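Local coordinates for ferric vibriobactin ABC transporter, periplasmic ferric vibriobactin-binding protein (Vibrio cholerae, PDB 3R5T) that binds the iron-loaded siderophore vibriobactin in the periplasm and probably delivers it to an ABC transporter for iron uptake, at residues Arg269-Leu272 and Phe273-Arg276. Residues are numbered along the deposited sequence; the frame is centred on the assembly and turned at random.
Sequences RIDL and FSAR. With VBN ((4S,5R)-N-{3-[(2,3-dihydroxybenzoyl)amino]propyl}-2-(2,3-dihydroxyphenyl)-N-[3-({[(4S,5R)-2-(2,3-dihydroxyphenyl)-5-met hyl-4,5-dihydro-1,3-oxazol-4-yl]carbonyl}amino)propyl]-5-methyl-4,5-dihydro-1,3-oxazole-4-carboxamide), chain B.
Leu-272 lays its CD2 methyl over one face of the Arg-276 guanidinium, 3.7 Å above the plane and displaced from its centre. The same methyl lies off-centre over one face of the Phe-273 ring. Asp-271 OD2, which caps helix 272-286 in a capping box with Ser-274, sits at that ring's edge, close to its plane. The Arg-269 guanidinium, on the loop before the helix, meets ferric vibriobactin edge-on and in plane. Its NH1 donates to ligand OAF at 2.8 Å and 166°; NH2 adds a weak bond to the same oxygen. Thr-32 OG1 binds NE and Tyr-118 OH binds NH2, which probably fixes the rotation of the group.

In the box, Asp-271 OD2 accepts from Ser-274 N at 2.9 Å, from above the carboxylate plane, and weakly from Phe-273 N. Gln-58 holds OD1. In return, Asp-271 N donates to Ser-274 OG at 3.0 Å and 165°. Ser-274 chi1 of 53° swings OG back over the main chain toward the loop. Beyond the box, this ties the helix start to the residue that reaches the ligand: Ser-274 OG donates to Arg-269 O at 2.8 Å, in the carbonyl plane and on a lone pair.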
# COMPACT_ATOMS: atom_id res chain seq x y z
N ARG A 269 -2.18 -3.93 -0.65
CA ARG A 269 -1.44 -2.73 -0.22
C ARG A 269 -0.31 -2.50 -1.20
O ARG A 269 0.20 -3.46 -1.82
CB ARG A 269 -0.87 -2.93 1.18
CG ARG A 269 -1.88 -2.84 2.32
CD ARG A 269 -2.45 -1.46 2.49
NE ARG A 269 -2.98 -1.22 3.84
CZ ARG A 269 -4.27 -1.22 4.16
NH1 ARG A 269 -5.20 -1.47 3.25
NH2 ARG A 269 -4.64 -0.96 5.41
N ILE A 270 0.08 -1.23 -1.35
CA ILE A 270 1.12 -0.85 -2.30
C ILE A 270 2.46 -0.61 -1.62
O ILE A 270 2.60 0.24 -0.74
CB ILE A 270 0.76 0.44 -3.05
CG1 ILE A 270 -0.57 0.27 -3.80
CG2 ILE A 270 1.91 0.84 -3.98
CD1 ILE A 270 -0.54 -0.85 -4.79
N ASP A 271 3.45 -1.40 -2.01
CA ASP A 271 4.83 -1.14 -1.62
C ASP A 271 5.65 -1.36 -2.89
O ASP A 271 5.10 -1.67 -3.94
CB ASP A 271 5.23 -2.07 -0.45
CG ASP A 271 4.92 -3.50 -0.73
OD1 ASP A 271 4.17 -4.12 0.06
OD2 ASP A 271 5.44 -4.02 -1.74
N LEU A 272 6.96 -1.19 -2.82
CA LEU A 272 7.81 -1.36 -3.99
C LEU A 272 7.55 -2.71 -4.67
O LEU A 272 7.49 -2.79 -5.90
CB LEU A 272 9.27 -1.28 -3.59
CG LEU A 272 10.25 -1.63 -4.71
CD1 LEU A 272 10.16 -0.68 -5.91
CD2 LEU A 272 11.68 -1.66 -4.13
N PHE A 273 7.38 -3.75 -3.86
CA PHE A 273 7.27 -5.09 -4.40
C PHE A 273 5.94 -5.33 -5.09
O PHE A 273 5.90 -5.84 -6.22
CB PHE A 273 7.57 -6.10 -3.29
CG PHE A 273 8.86 -5.77 -2.58
CD1 PHE A 273 8.86 -5.13 -1.35
CD2 PHE A 273 10.06 -6.02 -3.21
CE1 PHE A 273 10.06 -4.80 -0.74
CE2 PHE A 273 11.26 -5.69 -2.60
CZ PHE A 273 11.26 -5.08 -1.37
N SER A 274 4.84 -4.95 -4.45
CA SER A 274 3.56 -5.12 -5.14
C SER A 274 3.41 -4.13 -6.29
O SER A 274 2.76 -4.45 -7.29
CB SER A 274 2.37 -5.00 -4.18
OG SER A 274 2.41 -3.81 -3.42
N ALA A 275 4.02 -2.95 -6.16
CA ALA A 275 3.99 -1.96 -7.24
C ALA A 275 4.66 -2.53 -8.49
O ALA A 275 4.14 -2.38 -9.61
CB ALA A 275 4.67 -0.65 -6.80
N ARG A 276 5.80 -3.18 -8.31
CA ARG A 276 6.45 -3.84 -9.45
C ARG A 276 5.54 -4.88 -10.09
O ARG A 276 5.44 -4.95 -11.32
CB ARG A 276 7.75 -4.51 -9.01
CG ARG A 276 8.92 -3.58 -8.87
CD ARG A 276 10.12 -4.32 -8.32
NE ARG A 276 11.26 -3.42 -8.21
CZ ARG A 276 12.30 -3.62 -7.41
NH1 ARG A 276 12.36 -4.70 -6.64
NH2 ARG A 276 13.29 -2.74 -7.39
C VBN B . -11.63 -4.93 6.46
N VBN B . -9.71 -3.63 7.49
O VBN B . -12.32 -3.96 6.38
CA VBN B . -10.35 -4.92 7.28
CB VBN B . -10.54 -5.40 8.77
CAB VBN B . -4.94 -9.39 3.37
OAC VBN B . -12.46 -3.53 1.18
OAD VBN B . -8.28 -8.94 6.48
OAF VBN B . -7.80 -1.48 4.39
OAG VBN B . -8.90 1.53 7.82
OAH VBN B . -6.70 -2.31 7.10
OAI VBN B . -9.90 -3.12 4.48
OAJ VBN B . -9.23 -1.04 7.01
OAK VBN B . -7.47 -4.57 5.82
CAL VBN B . -9.26 -0.83 1.01
CAM VBN B . -10.04 -0.14 10.94
CAN VBN B . -3.62 -4.37 7.35
CAO VBN B . -8.38 -0.74 2.14
CAP VBN B . -9.59 0.87 10.06
CAQ VBN B . -4.49 -3.24 7.48
CAR VBN B . -10.40 -1.72 1.05
CAS VBN B . -10.23 -1.46 10.49
CAT VBN B . -4.07 -5.57 6.74
CAU VBN B . -13.62 -5.99 3.91
CAV VBN B . -11.71 -8.61 5.21
CAW VBN B . -13.66 -4.50 3.53
CAX VBN B . -10.70 -9.78 5.17
CAY VBN B . -13.46 -6.29 5.41
CAZ VBN B . -11.27 -7.42 6.08
NBB VBN B . -12.37 -3.81 3.46
NBC VBN B . -9.46 -9.37 4.50
NBD VBN B . -6.96 -6.89 4.73
OBF VBN B . -4.99 -7.94 5.44
CBG VBN B . -11.88 -3.34 2.18
CBH VBN B . -8.30 -8.94 5.29
CBJ VBN B . -10.34 -3.09 8.66
CBK VBN B . -8.64 -1.53 3.30
CBL VBN B . -9.33 0.57 8.71
CBM VBN B . -5.79 -3.34 6.98
CBN VBN B . -9.72 -2.35 3.34
CBO VBN B . -9.52 -0.69 8.29
CBP VBN B . -6.22 -4.50 6.39
CBQ VBN B . -10.64 -2.45 2.16
CBR VBN B . -9.96 -1.74 9.22
CBS VBN B . -5.32 -5.65 6.24
CBU VBN B . -5.70 -8.97 4.62
CBW VBN B . -5.90 -6.92 5.69
CBX VBN B . -7.16 -8.33 4.48
NBY VBN B . -12.09 -6.21 5.93
OG1 VBN B . -10.72 -4.13 9.53
CG2 VBN B . -9.58 -6.45 9.32